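Local coordinates for protein cysteine desulfurase (Elizabethkingia anophelis NUHP1, PDB 5VPR) that probably catalyses the pyridoxal phosphate-dependent removal of sulfur from L-cysteine, giving L-alanine and handing the sulfur to a carrier, at residues R321-I326 and I401-V406. Sequence-based numbering, arbitrary orientation.
Sequences RKLLEI and ILTEGV
Leu323 and Thr403 have the nearest CA atoms of segments 321-326 and 401-406, 6.0 Å apart. The segments lie at the C-terminal end of helix 305-324 and within helix 396-413. Segment 321-326 leaves its helix within this contact. Ile326 N bonds to Leu323 O at 3.0 Å, one residue short of the helical i to i-4 pattern. Segment 401-406 stays helical throughout.

Thr403 is the central side chain. Its OG1 faces the helical turn of the partner, 3.7 Å from Lys322 CB and 3.8 Å from Leu323 CD2. Both are van der Waals contacts. The hydroxyl is hydrogen-bonded to Ile399 O, in the preceding turn of its own helix. Thr403 chi1 of -60° puts OG1 beside the backbone N and CG2 anti to it. CG2 comes within 3.8 Å of Lys322 O. Of its side chain, Lys322 brings only CB against Thr403; the bend at chi2 (-56°) carries the amino group away.

Ile326 reaches across with its CD1 methyl. This lies 3.6 Å from Val406 CG1 and 4.0 Å from Thr403 CG2, so one methyl meets two residues about a helical turn apart. Ile326 also touches Lys407 and Gln410 further along the same helix. Leu323 and Val406 both pack on Phe344 of strand 341-345, in the small antiparallel sheet.

The contact thus joins two helices of the smaller, C-terminal part of this class-V aminotransferase fold. It is mostly apolar. With no polar bond between the segments, it probably rests on van der Waals packing and burial of apolar surface.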
ATOM      1  N   ARG A 321      16.675  14.782  -7.653  1.00 68.40           N
ATOM      2  CA  ARG A 321      17.819  15.588  -8.068  1.00 71.20           C
ATOM      3  C   ARG A 321      17.508  16.369  -9.339  1.00 73.27           C
ATOM      4  O   ARG A 321      17.730  17.585  -9.416  1.00 63.91           O
ATOM      5  CB  ARG A 321      19.039  14.689  -8.272  1.00 73.66           C
ATOM      6  CG  ARG A 321      20.330  15.268  -7.769  1.00 89.23           C
ATOM      7  CD  ARG A 321      21.463  14.259  -7.863  1.00 96.33           C
ATOM      8  NE  ARG A 321      21.905  14.050  -9.239  1.00 96.75           N
ATOM      9  CZ  ARG A 321      21.898  12.877  -9.860  1.00 87.90           C
ATOM     10  NH1 ARG A 321      21.477  11.790  -9.226  1.00 90.89           N
ATOM     11  NH2 ARG A 321      22.324  12.792 -11.118  1.00 82.25           N
ATOM     12  N   LYS A 322      16.986  15.685 -10.359  1.00 63.36           N
ATOM     13  CA  LYS A 322      16.746  16.373 -11.621  1.00 64.36           C
ATOM     14  C   LYS A 322      15.626  17.400 -11.485  1.00 62.27           C
ATOM     15  O   LYS A 322      15.682  18.466 -12.105  1.00 65.74           O
ATOM     16  CB  LYS A 322      16.436  15.357 -12.717  1.00 63.66           C
ATOM     17  CG  LYS A 322      17.642  14.537 -13.142  1.00 64.22           C
ATOM     18  CD  LYS A 322      18.784  15.452 -13.580  1.00 71.65           C
ATOM     19  CE  LYS A 322      19.762  14.736 -14.507  1.00 81.23           C
ATOM     20  NZ  LYS A 322      20.870  15.627 -14.991  1.00 88.32           N
ATOM     21  N   LEU A 323      14.612  17.110 -10.663  1.00 62.72           N
ATOM     22  CA  LEU A 323      13.499  18.046 -10.534  1.00 61.49           C
ATOM     23  C   LEU A 323      13.931  19.316  -9.818  1.00 71.61           C
ATOM     24  O   LEU A 323      13.503  20.418 -10.182  1.00 66.22           O
ATOM     25  CB  LEU A 323      12.335  17.392  -9.800  1.00 59.76           C
ATOM     26  CG  LEU A 323      11.542  16.332 -10.570  1.00 59.95           C
ATOM     27  CD1 LEU A 323      10.472  15.744  -9.674  1.00 59.67           C
ATOM     28  CD2 LEU A 323      10.937  16.905 -11.842  1.00 60.69           C
ATOM     29  N   LEU A 324      14.785  19.183  -8.805  1.00 72.99           N
ATOM     30  CA  LEU A 324      15.244  20.335  -8.045  1.00 75.27           C
ATOM     31  C   LEU A 324      16.147  21.253  -8.852  1.00 78.79           C
ATOM     32  O   LEU A 324      16.405  22.377  -8.413  1.00 82.32           O
ATOM     33  CB  LEU A 324      15.956  19.865  -6.775  1.00 76.09           C
ATOM     34  CG  LEU A 324      14.964  19.476  -5.681  1.00 75.23           C
ATOM     35  CD1 LEU A 324      15.646  18.789  -4.501  1.00 74.20           C
ATOM     36  CD2 LEU A 324      14.196  20.705  -5.222  1.00 69.75           C
ATOM     37  N   GLU A 325      16.626  20.812 -10.017  1.00 74.95           N
ATOM     38  CA  GLU A 325      17.349  21.715 -10.901  1.00 78.74           C
ATOM     39  C   GLU A 325      16.420  22.695 -11.602  1.00 77.19           C
ATOM     40  O   GLU A 325      16.874  23.760 -12.027  1.00 76.71           O
ATOM     41  CB  GLU A 325      18.155  20.920 -11.928  1.00 76.52           C
ATOM     42  CG  GLU A 325      19.149  19.977 -11.281  1.00 83.15           C
ATOM     43  CD  GLU A 325      20.055  19.294 -12.280  1.00 83.38           C
ATOM     44  OE1 GLU A 325      19.817  19.428 -13.497  1.00 80.50           O
ATOM     45  OE2 GLU A 325      21.010  18.617 -11.838  1.00 85.91           O
ATOM     46  N   ILE A 326      15.135  22.371 -11.728  1.00 78.42           N
ATOM     47  CA  ILE A 326      14.179  23.327 -12.272  1.00 77.31           C
ATOM     48  C   ILE A 326      14.013  24.476 -11.286  1.00 78.49           C
ATOM     49  O   ILE A 326      13.732  24.261 -10.099  1.00 73.33           O
ATOM     50  CB  ILE A 326      12.840  22.634 -12.565  1.00 70.85           C
ATOM     51  CG1 ILE A 326      13.039  21.520 -13.588  1.00 64.70           C
ATOM     52  CG2 ILE A 326      11.811  23.635 -13.063  1.00 67.96           C
ATOM     53  CD1 ILE A 326      11.848  20.613 -13.731  1.00 59.39           C
ATOM     54  N   ILE A 401      12.146  12.178 -19.233  1.00 56.29           N
ATOM     55  CA  ILE A 401      10.952  12.605 -19.958  1.00 56.14           C
ATOM     56  C   ILE A 401      10.049  13.423 -19.047  1.00 52.87           C
ATOM     57  O   ILE A 401       9.472  14.437 -19.464  1.00 55.89           O
ATOM     58  CB  ILE A 401      10.224  11.377 -20.540  1.00 58.47           C
ATOM     59  CG1 ILE A 401      11.066  10.743 -21.648  1.00 58.56           C
ATOM     60  CG2 ILE A 401       8.838  11.751 -21.056  1.00 55.64           C
ATOM     61  CD1 ILE A 401      10.448   9.500 -22.224  1.00 63.07           C
ATOM     62  N   LEU A 402       9.926  13.004 -17.785  1.00 50.93           N
ATOM     63  CA  LEU A 402       9.155  13.757 -16.801  1.00 46.99           C
ATOM     64  C   LEU A 402       9.755  15.137 -16.576  1.00 49.07           C
ATOM     65  O   LEU A 402       9.048  16.150 -16.596  1.00 52.92           O
ATOM     66  CB  LEU A 402       9.108  12.978 -15.477  1.00 48.69           C
ATOM     67  CG  LEU A 402       8.595  13.761 -14.276  1.00 47.67           C
ATOM     68  CD1 LEU A 402       7.120  14.049 -14.461  1.00 49.53           C
ATOM     69  CD2 LEU A 402       8.830  13.010 -12.978  1.00 44.15           C
ATOM     70  N   THR A 403      11.066  15.192 -16.348  1.00 50.81           N
ATOM     71  CA  THR A 403      11.710  16.462 -16.036  1.00 61.33           C
ATOM     72  C   THR A 403      11.616  17.440 -17.204  1.00 61.47           C
ATOM     73  O   THR A 403      11.305  18.621 -17.006  1.00 58.60           O
ATOM     74  CB  THR A 403      13.166  16.220 -15.634  1.00 58.54           C
ATOM     75  OG1 THR A 403      13.197  15.377 -14.469  1.00 59.69           O
ATOM     76  CG2 THR A 403      13.844  17.531 -15.310  1.00 68.56           C
ATOM     77  N   GLU A 404      11.877  16.974 -18.429  1.00 61.57           N
ATOM     78  CA  GLU A 404      11.716  17.859 -19.582  1.00 60.42           C
ATOM     79  C   GLU A 404      10.263  18.270 -19.757  1.00 59.17           C
ATOM     80  O   GLU A 404       9.983  19.402 -20.172  1.00 56.98           O
ATOM     81  CB  GLU A 404      12.234  17.189 -20.857  1.00 60.73           C
ATOM     82  CG  GLU A 404      13.729  16.926 -20.830  1.00 77.45           C
ATOM     83  CD  GLU A 404      14.535  18.188 -20.524  1.00 84.19           C
ATOM     84  OE1 GLU A 404      14.539  19.110 -21.372  1.00 88.71           O
ATOM     85  OE2 GLU A 404      15.150  18.260 -19.430  1.00 80.22           O
ATOM     86  N   GLY A 405       9.329  17.369 -19.431  1.00 55.38           N
ATOM     87  CA  GLY A 405       7.918  17.719 -19.498  1.00 55.24           C
ATOM     88  C   GLY A 405       7.539  18.801 -18.506  1.00 57.28           C
ATOM     89  O   GLY A 405       6.734  19.686 -18.815  1.00 52.62           O
ATOM     90  N   VAL A 406       8.119  18.753 -17.303  1.00 51.86           N
ATOM     91  CA  VAL A 406       7.787  19.748 -16.288  1.00 52.35           C
ATOM     92  C   VAL A 406       8.336  21.116 -16.683  1.00 55.13           C
ATOM     93  O   VAL A 406       7.651  22.137 -16.550  1.00 58.88           O
ATOM     94  CB  VAL A 406       8.295  19.291 -14.907  1.00 51.69           C
ATOM     95  CG1 VAL A 406       8.302  20.449 -13.931  1.00 53.07           C
ATOM     96  CG2 VAL A 406       7.422  18.153 -14.373  1.00 49.01           C
TER